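Local coordinates for regulation of enolase protein 1 (Saccharomyces cerevisiae, PDB 3O12) that acts in the galactose metabolic pathway through GAL83 and may control the level of the enolase ENO1, at residues W60-Y65 against T130-W136; L125-N131 against V173-P179; T53-F59 against D70-F74. All blocks are in the same frame, centred on the assembly; numbering follows the deposited sequence. Where two conformers were deposited one is given.

Interaction 1. Residues W60-Y65 against T130-W136; sequences WRETFY and TNGKSDW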
loop_
_atom_site.group_PDB
_atom_site.type_symbol
_atom_site.label_atom_id
_atom_site.label_comp_id
_atom_site.label_asym_id
_atom_site.label_seq_id
_atom_site.Cartn_x
_atom_site.Cartn_y
_atom_site.Cartn_z
ATOM N N TRP A 60 -7.857 0.466 9.078
ATOM C CA TRP A 60 -9.290 0.436 8.789
ATOM C C TRP A 60 -9.954 1.568 9.547
ATOM O O TRP A 60 -9.560 1.861 10.666
ATOM C CB TRP A 60 -9.922 -0.893 9.238
ATOM C CG TRP A 60 -11.349 -1.020 8.787
ATOM C CD1 TRP A 60 -12.486 -0.813 9.532
ATOM C CD2 TRP A 60 -11.788 -1.362 7.469
ATOM N NE1 TRP A 60 -13.605 -1.022 8.749
ATOM C CE2 TRP A 60 -13.198 -1.356 7.482
ATOM C CE3 TRP A 60 -11.124 -1.672 6.276
ATOM C CZ2 TRP A 60 -13.956 -1.647 6.343
ATOM C CZ3 TRP A 60 -11.879 -1.963 5.145
ATOM C CH2 TRP A 60 -13.284 -1.947 5.192
ATOM N N ARG A 61 -10.965 2.196 8.951
ATOM C CA ARG A 61 -11.732 3.211 9.671
ATOM C C ARG A 61 -13.235 2.975 9.585
ATOM O O ARG A 61 -13.863 3.257 8.562
ATOM C CB ARG A 61 -11.410 4.629 9.183
ATOM C CG ARG A 61 -10.296 5.307 9.949
ATOM C CD ARG A 61 -10.161 6.780 9.564
ATOM N NE ARG A 61 -11.126 7.662 10.220
ATOM C CZ ARG A 61 -10.985 8.143 11.453
ATOM N NH1 ARG A 61 -11.908 8.950 11.960
ATOM N NH2 ARG A 61 -9.932 7.811 12.188
ATOM N N GLU A 62 -13.778 2.431 10.678
ATOM C CA GLU A 62 -15.209 2.457 11.010
ATOM C C GLU A 62 -16.149 1.546 10.225
ATOM O O GLU A 62 -16.907 0.775 10.817
ATOM C CB GLU A 62 -15.748 3.893 10.981
ATOM C CG GLU A 62 -17.214 4.009 11.381
ATOM C CD GLU A 62 -17.503 3.418 12.756
ATOM O OE1 GLU A 62 -16.572 3.331 13.585
ATOM O OE2 GLU A 62 -18.668 3.041 13.006
ATOM N N THR A 63 -16.133 1.652 8.903
ATOM C CA THR A 63 -17.175 1.032 8.089
ATOM C C THR A 63 -17.484 -0.413 8.455
ATOM O O THR A 63 -16.597 -1.269 8.424
ATOM C CB THR A 63 -16.777 1.090 6.616
ATOM O OG1 THR A 63 -16.384 2.434 6.308
ATOM C CG2 THR A 63 -17.931 0.673 5.722
ATOM N N PHE A 64 -18.755 -0.658 8.785
ATOM C CA PHE A 64 -19.317 -1.997 9.017
ATOM C C PHE A 64 -18.848 -2.650 10.320
ATOM O O PHE A 64 -19.668 -2.998 11.176
ATOM C CB PHE A 64 -19.063 -2.909 7.811
ATOM C CG PHE A 64 -19.738 -4.240 7.901
ATOM C CD1 PHE A 64 -21.116 -4.340 7.803
ATOM C CD2 PHE A 64 -18.990 -5.397 8.054
ATOM C CE1 PHE A 64 -21.745 -5.578 7.871
ATOM C CE2 PHE A 64 -19.609 -6.634 8.126
ATOM C CZ PHE A 64 -20.983 -6.723 8.033
ATOM N N TYR A 65 -17.532 -2.785 10.479
ATOM C CA TYR A 65 -16.975 -3.491 11.631
ATOM C C TYR A 65 -16.993 -2.670 12.919
ATOM O O TYR A 65 -16.920 -3.227 14.017
ATOM C CB TYR A 65 -15.560 -3.988 11.308
ATOM C CG TYR A 65 -15.540 -4.936 10.130
ATOM C CD1 TYR A 65 -15.880 -6.276 10.285
ATOM C CD2 TYR A 65 -15.200 -4.488 8.861
ATOM C CE1 TYR A 65 -15.880 -7.142 9.207
ATOM C CE2 TYR A 65 -15.188 -5.352 7.777
ATOM C CZ TYR A 65 -15.524 -6.671 7.958
ATOM O OH TYR A 65 -15.525 -7.538 6.888
ATOM N N THR A 130 -9.978 5.548 2.151
ATOM C CA THR A 130 -10.542 6.049 3.394
ATOM C C THR A 130 -10.604 7.558 3.327
ATOM O O THR A 130 -9.586 8.242 3.204
ATOM C CB THR A 130 -9.702 5.568 4.585
ATOM O OG1 THR A 130 -9.771 4.138 4.620
ATOM C CG2 THR A 130 -10.223 6.133 5.898
ATOM N N ASN A 131 -11.822 8.080 3.339
ATOM C CA ASN A 131 -12.034 9.509 3.473
ATOM C C ASN A 131 -13.020 9.675 4.598
ATOM O O ASN A 131 -14.236 9.679 4.374
ATOM C CB ASN A 131 -12.564 10.095 2.168
ATOM C CG ASN A 131 -12.476 11.609 2.137
ATOM O OD1 ASN A 131 -12.499 12.263 3.179
ATOM N ND2 ASN A 131 -12.376 12.172 0.941
ATOM N N GLY A 132 -12.503 9.752 5.817
ATOM C CA GLY A 132 -13.338 9.691 7.001
ATOM C C GLY A 132 -13.636 8.240 7.331
ATOM O O GLY A 132 -13.344 7.778 8.433
ATOM N N LYS A 133 -14.219 7.530 6.369
ATOM C CA LYS A 133 -14.517 6.107 6.526
ATOM C C LYS A 133 -13.957 5.296 5.358
ATOM O O LYS A 133 -13.742 5.830 4.255
ATOM C CB LYS A 133 -16.024 5.892 6.624
ATOM C CG LYS A 133 -16.670 6.508 7.848
ATOM C CD LYS A 133 -18.167 6.210 7.813
ATOM C CE LYS A 133 -18.938 6.912 8.913
ATOM N NZ LYS A 133 -20.404 6.704 8.717
ATOM N N SER A 134 -13.731 4.003 5.598
ATOM C CA SER A 134 -13.128 3.099 4.600
ATOM C C SER A 134 -14.104 2.522 3.555
ATOM O O SER A 134 -15.214 2.094 3.891
ATOM C CB SER A 134 -12.418 1.937 5.302
ATOM O OG SER A 134 -11.360 2.390 6.142
ATOM N N ASP A 135 -13.648 2.503 2.299
ATOM C CA ASP A 135 -14.371 1.927 1.155
ATOM C C ASP A 135 -13.470 0.894 0.489
ATOM O O ASP A 135 -12.470 1.228 -0.166
ATOM C CB ASP A 135 -14.756 3.040 0.166
ATOM C CG ASP A 135 -15.400 2.517 -1.117
ATOM O OD1 ASP A 135 -15.396 1.285 -1.393
ATOM O OD2 ASP A 135 -15.918 3.371 -1.878
ATOM N N TRP A 136 -13.827 -0.366 0.674
ATOM C CA TRP A 136 -13.004 -1.512 0.325
ATOM C C TRP A 136 -13.542 -2.209 -0.913
ATOM O O TRP A 136 -14.724 -2.532 -0.985
ATOM C CB TRP A 136 -13.049 -2.460 1.527
ATOM C CG TRP A 136 -12.320 -3.765 1.438
ATOM C CD1 TRP A 136 -11.204 -4.058 0.698
ATOM C CD2 TRP A 136 -12.625 -4.940 2.190
ATOM N NE1 TRP A 136 -10.815 -5.361 0.929
ATOM C CE2 TRP A 136 -11.675 -5.923 1.838
ATOM C CE3 TRP A 136 -13.614 -5.257 3.130
ATOM C CZ2 TRP A 136 -11.693 -7.203 2.389
ATOM C CZ3 TRP A 136 -13.632 -6.528 3.672
ATOM C CH2 TRP A 136 -12.673 -7.484 3.301
#
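Ser134 pushes its CB squarely against the six-membered ring of Trp60, 3.7 Å from the ring centroid and only 2° off the normal, a CH-pi contact over the indole face. The same ring meets Trp136 at its rim: Trp136 CB lies at the edge of the Trp60 ring, near its plane, 3.7 Å from CH2, and the two indole planes stand at 83°. The ring of Trp60 swings back toward 130-136 because chi1 (-172°) places CG opposite the backbone N, although its CB starts off in the other direction. The indole is also pinned at its polar edge, NE1 donating in the ring plane to Thr63 O, which takes the N-H of Tyr65 as well.

Ser134 carries the polar side too. Its OG accepts from Arg61 N at 2.8 Å and shares a second hydrogen bond with Thr130 OG1, while Ser134 N returns a bond of 3.1 Å to Arg61 O. Thr63 OG1 then donates to Ser134 O (2.7 Å), in the carbonyl plane and on a lone pair. Arg61 CD rests against Thr130 CG2, and the bend at chi3 turns NE onto Gly132 O at 2.9 Å, with the oxygen in the guanidinium plane.

The contact sets the end of strand 59-61 and its following turn against the beta hairpin formed by strands 122-131 and 134-140. Val128 touches Trp60, Ser134 and Trp136, Trp111 of strand 110-119 touches Thr130 and Ser134, and Trp60 is backbone hydrogen-bonded to Arg69 of strand 68-78.

Interaction 2. Residues L125-N131 against V173-P179; sequences LSSVLTN and VRLAPFP. With EDO (1,2-ethanediol), chain I; EDO (1,2-ethanediol), chain F.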
loop_
_atom_site.group_PDB
_atom_site.type_symbol
_atom_site.label_atom_id
_atom_site.label_comp_id
_atom_site.label_asym_id
_atom_site.label_seq_id
_atom_site.Cartn_x
_atom_site.Cartn_y
_atom_site.Cartn_z
ATOM N N LEU A 125 -6.587 -9.057 -5.045
ATOM C CA LEU A 125 -6.163 -7.688 -5.300
ATOM C C LEU A 125 -7.219 -6.792 -4.680
ATOM O O LEU A 125 -8.397 -6.849 -5.026
ATOM C CB LEU A 125 -6.027 -7.415 -6.798
ATOM C CG LEU A 125 -5.401 -6.057 -7.151
ATOM C CD1 LEU A 125 -3.996 -5.950 -6.606
ATOM C CD2 LEU A 125 -5.414 -5.830 -8.655
ATOM N N SER A 126 -6.778 -5.958 -3.755
ATOM C CA SER A 126 -7.673 -5.222 -2.883
ATOM C C SER A 126 -7.231 -3.778 -2.775
ATOM O O SER A 126 -6.037 -3.470 -2.830
ATOM C CB SER A 126 -7.642 -5.872 -1.499
ATOM O OG SER A 126 -8.379 -5.132 -0.549
ATOM N N SER A 127 -8.186 -2.878 -2.621
ATOM C CA SER A 127 -7.874 -1.499 -2.290
ATOM C C SER A 127 -8.885 -0.953 -1.311
ATOM O O SER A 127 -10.058 -1.337 -1.342
ATOM C CB SER A 127 -7.784 -0.608 -3.534
ATOM O OG SER A 127 -8.999 -0.559 -4.236
ATOM N N VAL A 128 -8.424 -0.076 -0.429
ATOM C CA VAL A 128 -9.286 0.581 0.538
ATOM C C VAL A 128 -9.016 2.070 0.475
ATOM O O VAL A 128 -7.892 2.508 0.729
ATOM C CB VAL A 128 -9.040 0.083 1.966
ATOM C CG1 VAL A 128 -9.963 0.825 2.960
ATOM C CG2 VAL A 128 -9.272 -1.419 2.058
ATOM N N LEU A 129 -10.026 2.847 0.115
ATOM C CA LEU A 129 -9.943 4.294 0.091
ATOM C C LEU A 129 -10.685 4.817 1.300
ATOM O O LEU A 129 -11.875 4.538 1.465
ATOM C CB LEU A 129 -10.569 4.841 -1.195
ATOM C CG LEU A 129 -10.271 6.302 -1.544
ATOM C CD1 LEU A 129 -10.622 6.574 -2.998
ATOM C CD2 LEU A 129 -11.007 7.245 -0.624
ATOM N N THR A 130 -9.978 5.548 2.151
ATOM C CA THR A 130 -10.542 6.049 3.394
ATOM C C THR A 130 -10.604 7.558 3.327
ATOM O O THR A 130 -9.586 8.242 3.204
ATOM C CB THR A 130 -9.702 5.568 4.585
ATOM O OG1 THR A 130 -9.771 4.138 4.620
ATOM C CG2 THR A 130 -10.223 6.133 5.898
ATOM N N ASN A 131 -11.822 8.080 3.339
ATOM C CA ASN A 131 -12.034 9.509 3.473
ATOM C C ASN A 131 -13.020 9.675 4.598
ATOM O O ASN A 131 -14.236 9.679 4.374
ATOM C CB ASN A 131 -12.564 10.095 2.168
ATOM C CG ASN A 131 -12.476 11.609 2.137
ATOM O OD1 ASN A 131 -12.499 12.263 3.179
ATOM N ND2 ASN A 131 -12.376 12.172 0.941
ATOM N N VAL A 173 -6.857 -0.467 -11.599
ATOM C CA VAL A 173 -7.438 -1.131 -10.437
ATOM C C VAL A 173 -8.522 -0.221 -9.853
ATOM O O VAL A 173 -9.617 -0.670 -9.490
ATOM C CB VAL A 173 -6.347 -1.371 -9.350
ATOM C CG1 VAL A 173 -6.956 -1.879 -8.043
ATOM C CG2 VAL A 173 -5.286 -2.326 -9.852
ATOM N N ARG A 174 -8.224 1.066 -9.763
ATOM C CA ARG A 174 -9.134 2.009 -9.132
ATOM C C ARG A 174 -8.902 3.435 -9.587
ATOM O O ARG A 174 -7.762 3.848 -9.807
ATOM C CB ARG A 174 -9.017 1.915 -7.618
ATOM C CG ARG A 174 -10.158 2.599 -6.886
ATOM C CD ARG A 174 -10.353 1.965 -5.547
ATOM N NE ARG A 174 -11.469 2.537 -4.799
ATOM C CZ ARG A 174 -11.832 2.085 -3.608
ATOM N NH1 ARG A 174 -11.169 1.066 -3.074
ATOM N NH2 ARG A 174 -12.841 2.642 -2.958
ATOM N N LEU A 175 -9.986 4.188 -9.717
ATOM C CA LEU A 175 -9.945 5.590 -10.117
ATOM C C LEU A 175 -10.975 6.312 -9.267
ATOM O O LEU A 175 -12.177 6.023 -9.356
ATOM C CB LEU A 175 -10.285 5.731 -11.603
ATOM C CG LEU A 175 -10.382 7.138 -12.212
ATOM C CD1 LEU A 175 -9.017 7.770 -12.329
ATOM C CD2 LEU A 175 -11.062 7.087 -13.573
ATOM N N ALA A 176 -10.524 7.241 -8.436
ATOM C CA ALA A 176 -11.405 7.808 -7.424
ATOM C C ALA A 176 -11.017 9.205 -7.015
ATOM O O ALA A 176 -9.866 9.593 -7.166
ATOM C CB ALA A 176 -11.385 6.923 -6.200
ATOM N N PRO A 177 -11.954 9.961 -6.440
ATOM C CA PRO A 177 -11.594 11.253 -5.853
ATOM C C PRO A 177 -10.705 11.038 -4.642
ATOM O O PRO A 177 -10.867 10.064 -3.909
ATOM C CB PRO A 177 -12.940 11.834 -5.393
ATOM C CG PRO A 177 -13.978 11.050 -6.101
ATOM C CD PRO A 177 -13.393 9.677 -6.314
ATOM N N PHE A 178 -9.779 11.959 -4.428
ATOM C CA PHE A 178 -8.931 11.908 -3.251
ATOM C C PHE A 178 -8.634 13.361 -2.907
ATOM O O PHE A 178 -8.492 14.185 -3.800
ATOM C CB PHE A 178 -7.651 11.123 -3.556
ATOM C CG PHE A 178 -6.903 10.671 -2.323
ATOM C CD1 PHE A 178 -7.446 9.717 -1.476
ATOM C CD2 PHE A 178 -5.673 11.219 -2.005
ATOM C CE1 PHE A 178 -6.765 9.301 -0.340
ATOM C CE2 PHE A 178 -4.986 10.808 -0.872
ATOM C CZ PHE A 178 -5.535 9.856 -0.034
ATOM N N PRO A 179 -8.572 13.700 -1.611
ATOM C CA PRO A 179 -8.417 15.128 -1.299
ATOM C C PRO A 179 -7.155 15.741 -1.880
ATOM O O PRO A 179 -6.100 15.099 -1.890
ATOM C CB PRO A 179 -8.340 15.147 0.229
ATOM C CG PRO A 179 -9.084 13.942 0.655
ATOM C CD PRO A 179 -8.749 12.887 -0.396
HETATM C C1 EDO I . -9.572 -4.555 -6.994
HETATM O O1 EDO I . -10.598 -4.056 -7.858
HETATM C C2 EDO I . -9.559 -3.738 -5.707
HETATM O O2 EDO I . -9.685 -2.349 -6.023
HETATM C C1 EDO F . -4.590 -3.537 0.756
HETATM O O1 EDO F . -4.204 -4.877 0.419
HETATM C C2 EDO F . -6.075 -3.317 0.480
HETATM O O2 EDO F . -6.835 -4.157 1.349
HETATM O O HOH W 1 -11.656 10.738 -1.159
#
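Ser127 OG has two partners: Arg174 NH1 donates to it at 2.9 Å, nearly straight (165°) and in the guanidinium plane, and it shares a hydrogen bond of 2.6 Å with O2 of a 1,2-ethanediol probably left from crystallisation. These residues join the two antiparallel sheets of a beta sandwich, strand 125-131 of one running almost parallel (18°) to edge strand 173-177 of the other, with axes 8.2 Å apart. No backbone bond joins these strands; side chains, a water and an ethanediol occupy the interval. The Arg174 chain, extended from CG to NE, carries its guanidinium to the opposite strand, where Leu129 CB covers one face 3.6 Å from NH2, which also bonds to Asp135 O. In a classic beta bulge Val173 and Arg174 both lie opposite Ile161, their side chains pointing to 125-131. At one end Leu125 CD2 and Val173 CG2 meet tip to tip at 3.7 Å. Farther along, Leu129 CD1 presses onto Ala176 CB, a tight carbon pair at 3.3 Å, and CD2 approaches the edge of the Phe178 ring. Beyond it, one water accepts from Asn131 ND2 and donates to Pro177 O at 2.9 Å, and Pro179 CG lies 3.7 Å from ND2.

Interaction 3. Residues T53-F59 against D70-F74; sequences TDEKTDF and DSGHF. With SO4 (sulfate ion), chain D; EDO (1,2-ethanediol), chain H; EDO (1,2-ethanediol), chain G.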
loop_
_atom_site.group_PDB
_atom_site.type_symbol
_atom_site.label_atom_id
_atom_site.label_comp_id
_atom_site.label_asym_id
_atom_site.label_seq_id
_atom_site.Cartn_x
_atom_site.Cartn_y
_atom_site.Cartn_z
ATOM N N THR A 53 6.242 -8.545 9.505
ATOM C CA THR A 53 5.190 -7.804 10.200
ATOM C C THR A 53 5.058 -8.179 11.673
ATOM O O THR A 53 5.377 -9.302 12.080
ATOM C CB THR A 53 3.800 -7.976 9.542
ATOM O OG1 THR A 53 3.409 -9.350 9.631
ATOM C CG2 THR A 53 3.830 -7.561 8.081
ATOM N N ASP A 54 4.589 -7.217 12.463
ATOM C CA ASP A 54 4.237 -7.460 13.859
ATOM C C ASP A 54 2.779 -7.913 13.956
ATOM O O ASP A 54 1.989 -7.682 13.044
ATOM C CB ASP A 54 4.483 -6.202 14.701
ATOM C CG ASP A 54 5.946 -5.770 14.691
ATOM O OD1 ASP A 54 6.825 -6.650 14.660
ATOM O OD2 ASP A 54 6.204 -4.551 14.718
ATOM N N GLU A 55 2.426 -8.580 15.050
ATOM C CA GLU A 55 1.053 -9.029 15.240
ATOM C C GLU A 55 0.103 -7.855 15.422
ATOM O O GLU A 55 0.508 -6.764 15.833
ATOM C CB GLU A 55 0.950 -9.943 16.464
ATOM C CG GLU A 55 1.129 -9.201 17.775
ATOM C CD GLU A 55 0.924 -10.090 18.989
ATOM O OE1 GLU A 55 0.755 -11.316 18.812
ATOM O OE2 GLU A 55 0.933 -9.558 20.119
ATOM N N LYS A 56 -1.167 -8.094 15.119
ATOM C CA LYS A 56 -2.226 -7.123 15.377
ATOM C C LYS A 56 -1.945 -5.772 14.731
ATOM O O LYS A 56 -2.040 -4.720 15.374
ATOM C CB LYS A 56 -2.471 -6.978 16.883
ATOM C CG LYS A 56 -3.055 -8.232 17.518
ATOM C CD LYS A 56 -3.589 -7.968 18.921
ATOM C CE LYS A 56 -2.590 -8.371 19.998
ATOM N NZ LYS A 56 -1.344 -7.554 19.965
ATOM N N THR A 57 -1.590 -5.810 13.450
ATOM C CA THR A 57 -1.361 -4.593 12.681
ATOM C C THR A 57 -2.393 -4.491 11.554
ATOM O O THR A 57 -2.645 -5.465 10.842
ATOM C CB THR A 57 0.086 -4.532 12.134
ATOM O OG1 THR A 57 0.411 -5.762 11.478
ATOM C CG2 THR A 57 1.081 -4.317 13.278
ATOM N N ASP A 58 -3.015 -3.323 11.417
ATOM C CA ASP A 58 -4.098 -3.158 10.442
ATOM C C ASP A 58 -4.358 -1.676 10.156
ATOM O O ASP A 58 -3.961 -0.801 10.928
ATOM C CB ASP A 58 -5.375 -3.833 10.973
ATOM C CG ASP A 58 -6.397 -4.153 9.878
ATOM O OD1 ASP A 58 -6.094 -3.997 8.674
ATOM O OD2 ASP A 58 -7.510 -4.592 10.250
ATOM N N PHE A 59 -5.042 -1.407 9.045
ATOM C CA PHE A 59 -5.517 -0.068 8.721
ATOM C C PHE A 59 -6.979 -0.192 8.330
ATOM O O PHE A 59 -7.302 -0.871 7.354
ATOM C CB PHE A 59 -4.755 0.518 7.525
ATOM C CG PHE A 59 -3.367 1.005 7.844
ATOM C CD1 PHE A 59 -3.167 2.087 8.701
ATOM C CD2 PHE A 59 -2.267 0.413 7.239
ATOM C CE1 PHE A 59 -1.876 2.548 8.970
ATOM C CE2 PHE A 59 -0.971 0.868 7.505
ATOM C CZ PHE A 59 -0.782 1.927 8.369
ATOM N N ASP A 70 -5.065 1.922 13.143
ATOM C CA ASP A 70 -4.035 2.710 12.464
ATOM C C ASP A 70 -2.660 2.187 12.851
ATOM O O ASP A 70 -1.712 2.959 13.013
ATOM C CB ASP A 70 -4.171 4.187 12.844
ATOM C CG ASP A 70 -3.536 5.130 11.820
ATOM O OD1 ASP A 70 -3.759 4.959 10.600
ATOM O OD2 ASP A 70 -2.827 6.073 12.246
ATOM N N SER A 71 -2.567 0.868 12.990
ATOM C CA SER A 71 -1.379 0.183 13.518
ATOM C C SER A 71 -0.525 -0.508 12.452
ATOM O O SER A 71 0.500 -1.124 12.765
ATOM C CB SER A 71 -1.818 -0.864 14.547
ATOM O OG SER A 71 -2.775 -1.751 13.969
ATOM N N GLY A 72 -0.948 -0.433 11.193
ATOM C CA GLY A 72 -0.213 -1.084 10.124
ATOM C C GLY A 72 1.152 -0.479 9.872
ATOM O O GLY A 72 1.424 0.659 10.267
ATOM N N HIS A 73 2.015 -1.234 9.207
ATOM C CA HIS A 73 3.354 -0.742 8.899
ATOM C C HIS A 73 3.337 0.072 7.619
ATOM O O HIS A 73 2.810 -0.375 6.606
ATOM C CB HIS A 73 4.343 -1.903 8.752
ATOM C CG HIS A 73 4.337 -2.861 9.904
ATOM N ND1 HIS A 73 4.679 -2.488 11.189
ATOM C CD2 HIS A 73 4.036 -4.179 9.959
ATOM C CE1 HIS A 73 4.597 -3.542 11.984
ATOM N NE2 HIS A 73 4.205 -4.579 11.264
ATOM N N PHE A 74 3.928 1.264 7.650
ATOM C CA PHE A 74 3.912 2.142 6.480
ATOM C C PHE A 74 5.219 2.911 6.420
ATOM O O PHE A 74 5.589 3.596 7.379
ATOM C CB PHE A 74 2.708 3.103 6.573
ATOM C CG PHE A 74 2.708 4.214 5.548
ATOM C CD1 PHE A 74 2.798 3.946 4.190
ATOM C CD2 PHE A 74 2.554 5.536 5.948
ATOM C CE1 PHE A 74 2.784 4.966 3.254
ATOM C CE2 PHE A 74 2.528 6.565 5.012
ATOM C CZ PHE A 74 2.641 6.281 3.665
HETATM S S SO4 D . -4.617 1.665 16.412
HETATM O O1 SO4 D . -5.707 2.487 15.893
HETATM O O2 SO4 D . -3.373 1.998 15.724
HETATM O O3 SO4 D . -4.457 1.941 17.837
HETATM O O4 SO4 D . -4.934 0.250 16.225
HETATM C C1 EDO H . -11.638 -5.298 7.593
HETATM O O1 EDO H . -11.700 -6.712 7.803
HETATM C C2 EDO H . -10.782 -4.663 8.683
HETATM O O2 EDO H . -9.428 -5.106 8.533
HETATM C C1 EDO G . -8.994 -4.566 4.022
HETATM O O1 EDO G . -7.761 -5.026 3.456
HETATM C C2 EDO G . -8.728 -3.997 5.407
HETATM O O2 EDO G . -7.907 -4.885 6.180
HETATM O O HOH W 2 -4.630 -2.978 15.619
#
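Phe59 and Gly72 form the tightly packed half of this contact. Gly72 CA sits over one face of the Phe59 ring, 3.8 Å from the centroid, as a CH-pi contact, and the glycine backbone packs directly on the ring, with Phe59 CZ 3.2 Å from Gly72 O. Asp70 OD1 comes up in plane at the ring edge, 3.5 Å from CE1, with the carboxylate turned 67° against the ring; Asp70 OD2 holds a salt bridge with Arg105. Phe59 and Asp70 make an antiparallel non-hydrogen-bonded pair. Beside them Asp58 O accepts from Ser71 N and, weakly, from Gly72 N, while Ser71 OG takes the N-H of Asp58 at 3.0 Å.

His73 is buried as well. With CG beside its backbone N (chi1 -52°), its imidazole turns back to the loop, and NE2 accepts the N-H of Asp54 at 2.9 Å, almost straight (176°). ND1 bonds to Asn37 O, so both ring nitrogens are engaged and the rotation is fixed. Thr57 CG2 lies obliquely against the ring, while its OG1 reaches Asp54 O and bridges the loop.

The solvent side is looser. A water links Ser71 OG to Lys56 O and to a sulfate, which Asp70 N touches through a weak bond. The Asp58 carboxylate binds two 1,2-ethanediols that, like the sulfate, are probably from the crystallisation liquor, and Lys56 NZ makes a salt bridge to Glu55 OE2, within the loop.

The loop thus joins strand 48-52 to strand 59-61 across the start of strand 68-78, with Phe59 lodged among Leu36, Met103, Met189 and Cys191 of neighbouring strands.

Overall arrangement
Interactions 1 and 2 have centres 11 Å apart and share Thr130 and Asn131 on strand 122-131, which shows one face to Trp60 and the other to strand 172-177. They touch directly: Trp136 NE1 bonds to Ser126 OG at 2.9 Å, and Asp135 N to Leu129 O at 2.8 Å. Interaction 3 adjoins interaction 1 along the chain, Phe59 running straight into Trp60, with centres 16 Å apart. Interactions 2 and 3 lie 19 Å apart between centres, their nearest atoms about 5 Å apart without touching. All three reach the same sheet. Ethanediols beside Trp60, Ser126 and Asp58, probably from the crystallisation liquor, may mark a pocket, as such molecules often do.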